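Local coordinates for endoribonuclease AbiQ (Lactococcus lactis, PDB 4GLK), which cleaves RNA as the toxin of a type III toxin-antitoxin system active against phage, and is neutralized by its cognate RNA antitoxin AntiQ, at residues V135-A140 with D154-E159; R69-L74 with Y86-N91; T7-Y12 with D97-P102. The protein carries 1 engineered substitution. One frame throughout, in Å; residues are numbered along the deposited sequence.

Contact 1: residues V135-A140 with D154-E159; sequences VVYRKA and DFKLLE
Tyr137 reaches from helix 126-143 past Phe155 to the first turns of helix 155-166. The two helices are joined through helix 146-151 and cross nearly at right angles: the short segments make 99°, with 11.5 Å between their axes. This helical pair belongs to the alpha part of the alpha/beta ToxN/AbiQ toxin fold. With the axes so far apart, long side chains bridge the gap.

The Tyr137 side chain can be followed outward from CB. There CG leaves anti to the backbone N (chi1 -173°), which sends the ring off the helix toward residues 155-159. CD1 lies 4.0 Å from CB of Phe155, and CE1 comes to 3.8 Å from the same CB. The planes of the two rings are close to parallel but offset, with little overlap. At the tip, Tyr137 OH donates to Glu159 OE1 at 2.6 Å. Glu159 OE1 lies at the edge of the Tyr137 ring, near its plane. The same OH accepts a bond from Lys156 NZ at 2.8 Å, so the hydroxyl is used both as donor and as acceptor. Lys156 crosses the tyrosine at about a right angle, its chain bent at chi2 and chi4.

The Phe155 ring packs against Val136 and Ala140 of helix 126-143. Its CE2 touches Ala140 CB, and Val136 CG1 sits at the ring edge, 4.0 Å from CE2. Tyr46 OH is a second hydrogen-bond partner of Glu159 OE1. Tyr137 OH meets this oxygen on the syn side of the carboxylate, 22° out of its plane.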
loop_
_atom_site.group_PDB
_atom_site.type_symbol
_atom_site.label_atom_id
_atom_site.label_comp_id
_atom_site.label_asym_id
_atom_site.label_seq_id
_atom_site.Cartn_x
_atom_site.Cartn_y
_atom_site.Cartn_z
ATOM N N VAL A 135 -11.344 7.379 -1.179
ATOM C CA VAL A 135 -12.010 7.388 -2.492
ATOM C C VAL A 135 -11.951 5.957 -3.077
ATOM O O VAL A 135 -12.966 5.401 -3.419
ATOM C CB VAL A 135 -11.388 8.421 -3.473
ATOM C CG1 VAL A 135 -11.909 8.227 -4.900
ATOM C CG2 VAL A 135 -11.653 9.848 -3.014
ATOM N N VAL A 136 -10.787 5.356 -3.139
ATOM C CA VAL A 136 -10.609 3.998 -3.700
ATOM C C VAL A 136 -11.501 2.976 -2.943
ATOM O O VAL A 136 -12.193 2.169 -3.573
ATOM C CB VAL A 136 -9.103 3.598 -3.709
ATOM C CG1 VAL A 136 -8.915 2.153 -4.129
ATOM C CG2 VAL A 136 -8.299 4.523 -4.624
ATOM N N TYR A 137 -11.497 3.049 -1.604
ATOM C CA TYR A 137 -12.290 2.159 -0.737
ATOM C C TYR A 137 -13.785 2.261 -1.040
ATOM O O TYR A 137 -14.413 1.245 -1.335
ATOM C CB TYR A 137 -12.016 2.471 0.735
ATOM C CG TYR A 137 -12.649 1.503 1.709
ATOM C CD1 TYR A 137 -12.018 0.310 2.044
ATOM C CD2 TYR A 137 -13.859 1.799 2.330
ATOM C CE1 TYR A 137 -12.578 -0.569 2.969
ATOM C CE2 TYR A 137 -14.428 0.928 3.262
ATOM C CZ TYR A 137 -13.787 -0.257 3.570
ATOM O OH TYR A 137 -14.340 -1.121 4.480
ATOM N N ARG A 138 -14.333 3.488 -1.030
ATOM C CA ARG A 138 -15.748 3.751 -1.264
ATOM C C ARG A 138 -16.184 3.397 -2.682
ATOM O O ARG A 138 -17.207 2.722 -2.850
ATOM C CB ARG A 138 -16.103 5.205 -0.933
ATOM C CG ARG A 138 -15.944 5.557 0.542
ATOM C CD ARG A 138 -16.487 6.947 0.776
ATOM N NE ARG A 138 -16.010 7.558 2.021
ATOM C CZ ARG A 138 -16.800 7.932 3.018
ATOM N NH1 ARG A 138 -18.107 7.712 2.964
ATOM N NH2 ARG A 138 -16.285 8.511 4.094
ATOM N N LYS A 139 -15.411 3.817 -3.689
ATOM C CA LYS A 139 -15.732 3.525 -5.101
ATOM C C LYS A 139 -15.751 2.022 -5.385
ATOM O O LYS A 139 -16.657 1.550 -6.063
ATOM C CB LYS A 139 -14.763 4.246 -6.052
ATOM C CG LYS A 139 -14.952 5.766 -6.078
ATOM C CD LYS A 139 -15.734 6.235 -7.288
ATOM C CE LYS A 139 -16.078 7.699 -7.212
ATOM N NZ LYS A 139 -16.942 8.109 -8.351
ATOM N N ALA A 140 -14.799 1.264 -4.817
ATOM C CA ALA A 140 -14.746 -0.195 -5.042
ATOM C C ALA A 140 -15.724 -1.024 -4.197
ATOM O O ALA A 140 -16.331 -1.970 -4.709
ATOM C CB ALA A 140 -13.327 -0.707 -4.831
ATOM N N ASP A 154 -10.803 -7.011 -3.208
ATOM C CA ASP A 154 -12.169 -7.063 -2.691
ATOM C C ASP A 154 -11.976 -6.738 -1.197
ATOM O O ASP A 154 -11.747 -7.644 -0.400
ATOM C CB ASP A 154 -12.765 -8.463 -2.922
ATOM C CG ASP A 154 -14.215 -8.629 -2.502
ATOM O OD1 ASP A 154 -14.721 -7.765 -1.750
ATOM O OD2 ASP A 154 -14.833 -9.656 -2.891
ATOM N N PHE A 155 -11.962 -5.422 -0.857
ATOM C CA PHE A 155 -11.696 -4.902 0.486
ATOM C C PHE A 155 -12.507 -5.525 1.612
ATOM O O PHE A 155 -11.945 -5.860 2.651
ATOM C CB PHE A 155 -11.744 -3.363 0.519
ATOM C CG PHE A 155 -10.744 -2.680 -0.385
ATOM C CD1 PHE A 155 -9.384 -2.961 -0.284
ATOM C CD2 PHE A 155 -11.157 -1.729 -1.310
ATOM C CE1 PHE A 155 -8.467 -2.359 -1.143
ATOM C CE2 PHE A 155 -10.233 -1.125 -2.173
ATOM C CZ PHE A 155 -8.890 -1.429 -2.069
ATOM N N LYS A 156 -13.820 -5.676 1.412
ATOM C CA LYS A 156 -14.733 -6.266 2.391
ATOM C C LYS A 156 -14.499 -7.737 2.691
ATOM O O LYS A 156 -14.560 -8.142 3.856
ATOM C CB LYS A 156 -16.177 -5.973 2.011
ATOM C CG LYS A 156 -16.752 -4.812 2.816
ATOM C CD LYS A 156 -16.171 -3.445 2.546
ATOM C CE LYS A 156 -17.113 -2.370 3.032
ATOM N NZ LYS A 156 -16.931 -2.078 4.473
ATOM N N LEU A 157 -14.207 -8.527 1.658
ATOM C CA LEU A 157 -13.875 -9.948 1.802
ATOM C C LEU A 157 -12.560 -10.072 2.622
ATOM O O LEU A 157 -12.475 -10.904 3.527
ATOM C CB LEU A 157 -13.723 -10.593 0.405
ATOM C CG LEU A 157 -13.127 -12.010 0.335
ATOM C CD1 LEU A 157 -14.152 -13.054 0.728
ATOM C CD2 LEU A 157 -12.589 -12.315 -1.059
ATOM N N LEU A 158 -11.575 -9.197 2.338
ATOM C CA LEU A 158 -10.295 -9.181 3.044
ATOM C C LEU A 158 -10.502 -8.838 4.525
ATOM O O LEU A 158 -9.901 -9.476 5.372
ATOM C CB LEU A 158 -9.293 -8.219 2.385
ATOM C CG LEU A 158 -8.724 -8.580 1.006
ATOM C CD1 LEU A 158 -7.830 -7.473 0.508
ATOM C CD2 LEU A 158 -7.838 -9.830 1.063
ATOM N N GLU A 159 -11.405 -7.898 4.821
ATOM C CA GLU A 159 -11.781 -7.512 6.180
ATOM C C GLU A 159 -12.410 -8.684 6.926
ATOM O O GLU A 159 -12.026 -8.926 8.061
ATOM C CB GLU A 159 -12.751 -6.326 6.169
ATOM C CG GLU A 159 -12.073 -4.993 5.903
ATOM C CD GLU A 159 -12.993 -3.792 5.781
ATOM O OE1 GLU A 159 -12.488 -2.696 5.459
ATOM O OE2 GLU A 159 -14.207 -3.931 6.039
#

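Contact 2: residues R69-L74 with Y86-N91; sequences RIVTRL and YLLHHN
Thr72 OG1 and His89 NE2 are joined by a hydrogen bond of 2.6 Å. OG1 is anti to the carbonyl carbon (chi1 -61°) and meets the imidazole at its edge, near the ring plane. The other ring nitrogen, ND1, is hydrogen-bonded to Ser133 OG. The ring is thus held at both nitrogens, which limits its rotation, and it ties the sheet to helix 126-143.

The backbone around it is a beta hairpin of strands 71-76 and 79-94. Thr72 and Leu87 form a hydrogen-bonded pair within it. Leu87 N reaches Thr72 O at 2.8 Å in a nearly straight bond (172°), and Thr72 N reaches Leu87 O at 2.9 Å. Val71 with Leu88 and Arg73 with Tyr86 are the flanking non-hydrogen-bonded pairs.

On the face of Val71 and Tyr86, Val71 CG1 packs 3.8 Å from Tyr86 CB. Arg73 runs alongside the tyrosine, pointing the same way, with CG at the ring edge. Helix 58-66 covers this face through Met64. Near the face of Thr72 and Leu87, Leu74 crosses Leu87 at about a right angle, with 4.0 Å between Leu74 CD1 and Leu87 CD1.

Beyond the paired strands the second segment makes a short 3-10 turn. His90 CG lies between its backbone N and carbonyl carbon (chi1 64°), which brings the ring to Ile70. There Ile70 CG2 lies 3.3 Å from His90 ND1, while Val71 CG2 lies beside His90 CE1.

His89 is buried, and both its nitrogens have hydroxyl partners. Since each hydroxyl can donate or accept, the ring can be bonded at both nitrogens in either tautomer.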
loop_
_atom_site.group_PDB
_atom_site.type_symbol
_atom_site.label_atom_id
_atom_site.label_comp_id
_atom_site.label_asym_id
_atom_site.label_seq_id
_atom_site.Cartn_x
_atom_site.Cartn_y
_atom_site.Cartn_z
ATOM N N ARG A 69 -6.088 7.524 -10.700
ATOM C CA ARG A 69 -7.219 7.346 -9.770
ATOM C C ARG A 69 -6.916 6.322 -8.658
ATOM O O ARG A 69 -7.625 6.265 -7.652
ATOM C CB ARG A 69 -8.438 6.815 -10.532
ATOM C CG ARG A 69 -9.257 7.895 -11.210
ATOM C CD ARG A 69 -10.380 7.282 -12.015
ATOM N NE ARG A 69 -9.896 6.786 -13.293
ATOM C CZ ARG A 69 -10.667 6.294 -14.254
ATOM N NH1 ARG A 69 -11.984 6.209 -14.067
ATOM N NH2 ARG A 69 -10.145 5.885 -15.399
ATOM N N ILE A 70 -5.880 5.520 -8.855
ATOM C CA ILE A 70 -5.539 4.361 -8.036
ATOM C C ILE A 70 -4.091 4.298 -7.565
ATOM O O ILE A 70 -3.787 3.577 -6.631
ATOM C CB ILE A 70 -5.954 3.178 -8.965
ATOM C CG1 ILE A 70 -7.042 2.337 -8.385
ATOM C CG2 ILE A 70 -4.871 2.424 -9.717
ATOM C CD1 ILE A 70 -8.242 2.837 -8.775
ATOM N N VAL A 71 -3.210 5.031 -8.221
ATOM C CA VAL A 71 -1.787 5.046 -7.906
ATOM C C VAL A 71 -1.367 6.471 -7.561
ATOM O O VAL A 71 -1.739 7.399 -8.286
ATOM C CB VAL A 71 -0.952 4.502 -9.103
ATOM C CG1 VAL A 71 0.521 4.892 -8.986
ATOM C CG2 VAL A 71 -1.102 2.993 -9.254
ATOM N N THR A 72 -0.608 6.638 -6.449
ATOM C CA THR A 72 0.001 7.916 -6.099
ATOM C C THR A 72 1.481 7.840 -6.460
ATOM O O THR A 72 2.186 6.928 -6.030
ATOM C CB THR A 72 -0.194 8.305 -4.626
ATOM O OG1 THR A 72 -1.574 8.428 -4.385
ATOM C CG2 THR A 72 0.428 9.656 -4.298
ATOM N N ARG A 73 1.948 8.842 -7.193
ATOM C CA ARG A 73 3.344 8.976 -7.608
ATOM C C ARG A 73 4.153 9.686 -6.519
ATOM O O ARG A 73 3.736 10.714 -5.997
ATOM C CB ARG A 73 3.407 9.738 -8.927
ATOM C CG ARG A 73 2.676 9.038 -10.058
ATOM C CD ARG A 73 2.593 9.925 -11.275
ATOM N NE ARG A 73 3.918 10.243 -11.808
ATOM C CZ ARG A 73 4.173 11.267 -12.612
ATOM N NH1 ARG A 73 3.203 12.101 -12.966
ATOM N NH2 ARG A 73 5.404 11.475 -13.057
ATOM N N LEU A 74 5.277 9.105 -6.139
ATOM C CA LEU A 74 6.109 9.658 -5.066
ATOM C C LEU A 74 7.217 10.469 -5.686
ATOM O O LEU A 74 7.733 10.100 -6.738
ATOM C CB LEU A 74 6.706 8.535 -4.202
ATOM C CG LEU A 74 5.876 7.878 -3.073
ATOM C CD1 LEU A 74 4.453 8.423 -2.938
ATOM C CD2 LEU A 74 5.912 6.368 -3.183
ATOM N N TYR A 86 5.844 4.497 -6.398
ATOM C CA TYR A 86 4.376 4.475 -6.525
ATOM C C TYR A 86 3.681 3.770 -5.392
ATOM O O TYR A 86 4.060 2.654 -5.019
ATOM C CB TYR A 86 3.935 3.747 -7.821
ATOM C CG TYR A 86 4.703 4.158 -9.056
ATOM C CD1 TYR A 86 4.399 5.339 -9.727
ATOM C CD2 TYR A 86 5.781 3.402 -9.515
ATOM C CE1 TYR A 86 5.133 5.748 -10.838
ATOM C CE2 TYR A 86 6.528 3.804 -10.620
ATOM C CZ TYR A 86 6.193 4.972 -11.286
ATOM O OH TYR A 86 6.887 5.358 -12.407
ATOM N N LEU A 87 2.574 4.367 -4.948
ATOM C CA LEU A 87 1.689 3.779 -3.969
ATOM C C LEU A 87 0.540 3.206 -4.735
ATOM O O LEU A 87 -0.092 3.908 -5.521
ATOM C CB LEU A 87 1.164 4.814 -2.991
ATOM C CG LEU A 87 2.086 5.284 -1.937
ATOM C CD1 LEU A 87 1.418 6.403 -1.203
ATOM C CD2 LEU A 87 2.441 4.150 -0.979
ATOM N N LEU A 88 0.263 1.934 -4.515
ATOM C CA LEU A 88 -0.795 1.231 -5.225
ATOM C C LEU A 88 -2.027 1.075 -4.329
ATOM O O LEU A 88 -2.232 0.019 -3.758
ATOM C CB LEU A 88 -0.229 -0.134 -5.644
ATOM C CG LEU A 88 0.487 -0.231 -7.005
ATOM C CD1 LEU A 88 1.723 0.631 -7.068
ATOM C CD2 LEU A 88 0.867 -1.671 -7.292
ATOM N N HIS A 89 -2.819 2.154 -4.165
ATOM C CA HIS A 89 -4.050 2.205 -3.341
ATOM C C HIS A 89 -5.008 1.052 -3.607
ATOM O O HIS A 89 -5.602 0.521 -2.665
ATOM C CB HIS A 89 -4.797 3.537 -3.540
ATOM C CG HIS A 89 -4.025 4.748 -3.136
ATOM N ND1 HIS A 89 -4.177 5.314 -1.881
ATOM C CD2 HIS A 89 -3.131 5.477 -3.836
ATOM C CE1 HIS A 89 -3.370 6.365 -1.860
ATOM N NE2 HIS A 89 -2.728 6.506 -3.009
ATOM N N HIS A 90 -5.152 0.663 -4.891
ATOM C CA HIS A 90 -6.003 -0.445 -5.320
ATOM C C HIS A 90 -5.577 -1.794 -4.754
ATOM O O HIS A 90 -6.392 -2.709 -4.706
ATOM C CB HIS A 90 -6.111 -0.500 -6.853
ATOM C CG HIS A 90 -4.832 -0.783 -7.584
ATOM N ND1 HIS A 90 -3.786 0.123 -7.594
ATOM C CD2 HIS A 90 -4.517 -1.817 -8.397
ATOM C CE1 HIS A 90 -2.865 -0.397 -8.387
ATOM N NE2 HIS A 90 -3.258 -1.559 -8.898
ATOM N N ASN A 91 -4.331 -1.909 -4.292
ATOM C CA ASN A 91 -3.799 -3.143 -3.695
ATOM C C ASN A 91 -3.571 -3.033 -2.187
ATOM O O ASN A 91 -2.892 -3.887 -1.597
ATOM C CB ASN A 91 -2.542 -3.591 -4.410
ATOM C CG ASN A 91 -2.811 -4.055 -5.810
ATOM O OD1 ASN A 91 -3.878 -4.600 -6.136
ATOM N ND2 ASN A 91 -1.882 -3.771 -6.681
#

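Contact 3: residues T7-Y12 with D97-P102; sequences TVTDEY and DSELIP
Thr7 and Ile101 pair where strand 100-102 is added antiparallel to strand 4-8, at one edge of the six-stranded sheet. Backbone bonds make the seam. Thr7 N to Ile101 O and Ile101 N to Thr7 O are both 2.8 Å. Beyond the paired strands, Thr9 N bonds to Glu99 O at 3.0 Å.

Side-chain hydrogen bonds gather at Thr9, the N-cap of helix 10-16. Its OG1 lies between the backbone N and the carbonyl carbon (chi1 63°). There it accepts from Tyr12 N at 3.1 Å and donates to Glu99 OE2 at 2.6 Å. Glu99 therefore braces the residue that caps the helix. Ser98 OG holds the other carboxylate oxygen, OE1. A water joins Thr7 OG1 to Pro102 O.

Apolar contacts fill in around these bonds. Ile101 CD1 meets Thr9 CG2 at 3.6 Å, the two side chains crossing at about a right angle. The bent chain of Glu99 lays its CG 3.6 Å from Tyr12 CB. Tyr12 OH is hydrogen-bonded to Pro94 O. At the end of the glutamate, Thr9 OG1 meets OE2 on the anti side, 20° out of the carboxylate plane.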
loop_
_atom_site.group_PDB
_atom_site.type_symbol
_atom_site.label_atom_id
_atom_site.label_comp_id
_atom_site.label_asym_id
_atom_site.label_seq_id
_atom_site.Cartn_x
_atom_site.Cartn_y
_atom_site.Cartn_z
ATOM N N THR A 7 6.467 -4.438 6.802
ATOM C CA THR A 7 6.348 -5.639 6.018
ATOM C C THR A 7 5.210 -6.383 6.698
ATOM O O THR A 7 4.776 -6.022 7.804
ATOM C CB THR A 7 7.661 -6.450 5.874
ATOM O OG1 THR A 7 8.083 -6.964 7.131
ATOM C CG2 THR A 7 8.787 -5.673 5.154
ATOM N N VAL A 8 4.677 -7.376 6.009
ATOM C CA VAL A 8 3.595 -8.191 6.531
ATOM C C VAL A 8 4.140 -9.618 6.579
ATOM O O VAL A 8 5.044 -9.950 5.792
ATOM C CB VAL A 8 2.299 -8.045 5.674
ATOM C CG1 VAL A 8 1.131 -8.817 6.295
ATOM C CG2 VAL A 8 1.915 -6.572 5.509
ATOM N N THR A 9 3.661 -10.453 7.533
ATOM C CA THR A 9 4.146 -11.836 7.610
ATOM C C THR A 9 3.781 -12.579 6.310
ATOM O O THR A 9 2.680 -12.381 5.773
ATOM C CB THR A 9 3.558 -12.592 8.821
ATOM O OG1 THR A 9 2.150 -12.683 8.684
ATOM C CG2 THR A 9 3.916 -11.966 10.162
ATOM N N ASP A 10 4.706 -13.431 5.819
ATOM C CA ASP A 10 4.533 -14.268 4.633
ATOM C C ASP A 10 3.309 -15.151 4.816
ATOM O O ASP A 10 2.563 -15.364 3.861
ATOM C CB ASP A 10 5.805 -15.113 4.375
ATOM C CG ASP A 10 7.055 -14.328 3.936
ATOM O OD1 ASP A 10 6.901 -13.263 3.285
ATOM O OD2 ASP A 10 8.189 -14.805 4.206
ATOM N N GLU A 11 3.051 -15.587 6.077
ATOM C CA GLU A 11 1.916 -16.437 6.449
ATOM C C GLU A 11 0.576 -15.728 6.233
ATOM O O GLU A 11 -0.303 -16.275 5.561
ATOM C CB GLU A 11 2.070 -16.961 7.889
ATOM C CG GLU A 11 3.256 -17.910 8.073
ATOM C CD GLU A 11 4.606 -17.322 8.470
ATOM O OE1 GLU A 11 5.344 -18.010 9.213
ATOM O OE2 GLU A 11 4.940 -16.195 8.031
ATOM N N TYR A 12 0.432 -14.493 6.766
ATOM C CA TYR A 12 -0.767 -13.687 6.575
ATOM C C TYR A 12 -0.998 -13.350 5.088
ATOM O O TYR A 12 -2.139 -13.398 4.630
ATOM C CB TYR A 12 -0.690 -12.387 7.371
ATOM C CG TYR A 12 -1.973 -11.605 7.259
ATOM C CD1 TYR A 12 -3.173 -12.113 7.744
ATOM C CD2 TYR A 12 -2.004 -10.382 6.586
ATOM C CE1 TYR A 12 -4.363 -11.403 7.629
ATOM C CE2 TYR A 12 -3.191 -9.664 6.457
ATOM C CZ TYR A 12 -4.367 -10.178 6.980
ATOM O OH TYR A 12 -5.539 -9.490 6.862
ATOM N N ASP A 97 -2.902 -6.331 13.836
ATOM C CA ASP A 97 -1.728 -5.884 14.588
ATOM C C ASP A 97 -0.586 -6.927 14.663
ATOM O O ASP A 97 0.581 -6.561 14.567
ATOM C CB ASP A 97 -2.149 -5.453 16.007
ATOM C CG ASP A 97 -3.085 -4.256 16.085
ATOM O OD1 ASP A 97 -2.776 -3.209 15.456
ATOM O OD2 ASP A 97 -4.104 -4.345 16.813
ATOM N N SER A 98 -0.935 -8.210 14.843
ATOM C CA SER A 98 0.014 -9.322 14.992
ATOM C C SER A 98 0.866 -9.630 13.769
ATOM O O SER A 98 1.959 -10.191 13.914
ATOM C CB SER A 98 -0.726 -10.588 15.407
ATOM O OG SER A 98 -1.619 -10.997 14.385
ATOM N N GLU A 99 0.361 -9.302 12.568
ATOM C CA GLU A 99 1.030 -9.625 11.301
ATOM C C GLU A 99 1.841 -8.484 10.719
ATOM O O GLU A 99 2.502 -8.647 9.700
ATOM C CB GLU A 99 -0.009 -10.197 10.303
ATOM C CG GLU A 99 -0.818 -11.365 10.868
ATOM C CD GLU A 99 -0.024 -12.480 11.535
ATOM O OE1 GLU A 99 -0.192 -12.670 12.761
ATOM O OE2 GLU A 99 0.765 -13.161 10.838
ATOM N N LEU A 100 1.814 -7.327 11.390
ATOM C CA LEU A 100 2.532 -6.128 10.975
ATOM C C LEU A 100 3.978 -6.147 11.485
ATOM O O LEU A 100 4.198 -6.316 12.677
ATOM C CB LEU A 100 1.818 -4.912 11.550
ATOM C CG LEU A 100 1.023 -4.015 10.633
ATOM C CD1 LEU A 100 1.078 -2.618 11.183
ATOM C CD2 LEU A 100 1.514 -4.052 9.148
ATOM N N ILE A 101 4.965 -5.963 10.591
ATOM C CA ILE A 101 6.362 -6.010 10.995
ATOM C C ILE A 101 7.049 -4.711 10.655
ATOM O O ILE A 101 7.260 -4.443 9.474
ATOM C CB ILE A 101 7.086 -7.249 10.385
ATOM C CG1 ILE A 101 6.292 -8.554 10.657
ATOM C CG2 ILE A 101 8.530 -7.349 10.903
ATOM C CD1 ILE A 101 6.659 -9.717 9.754
ATOM N N PRO A 102 7.439 -3.894 11.654
ATOM C CA PRO A 102 8.130 -2.631 11.334
ATOM C C PRO A 102 9.383 -2.858 10.482
ATOM O O PRO A 102 10.084 -3.852 10.674
ATOM C CB PRO A 102 8.479 -2.061 12.712
ATOM C CG PRO A 102 7.487 -2.662 13.624
ATOM C CD PRO A 102 7.267 -4.051 13.116
HETATM O O HOH W 1 10.238 -5.845 8.184
#

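Along the chain, contact 2 falls between the two segments of contact 3, and contact 1 follows both. Contacts 2 and 3 lie on one antiparallel sheet. Contact 2 involves the outermost strand 71-76 and contact 3 the outermost strand 100-102, and their centres are about 21 Å apart. Contact 1 joins helices 126-143 and 155-166. Its centre is about 14 Å from that of contact 2, and the two touch: Val136 CG2 packs against His89 CB at 3.8 Å. Contact 3 is about 5 Å from contact 1 at the nearest atoms. Helix 155-166 still links them, since its Tyr165 and Ala162 touch residues of contact 3. The C-terminal helices thus pack at separate places against the sheet and the turns beside it.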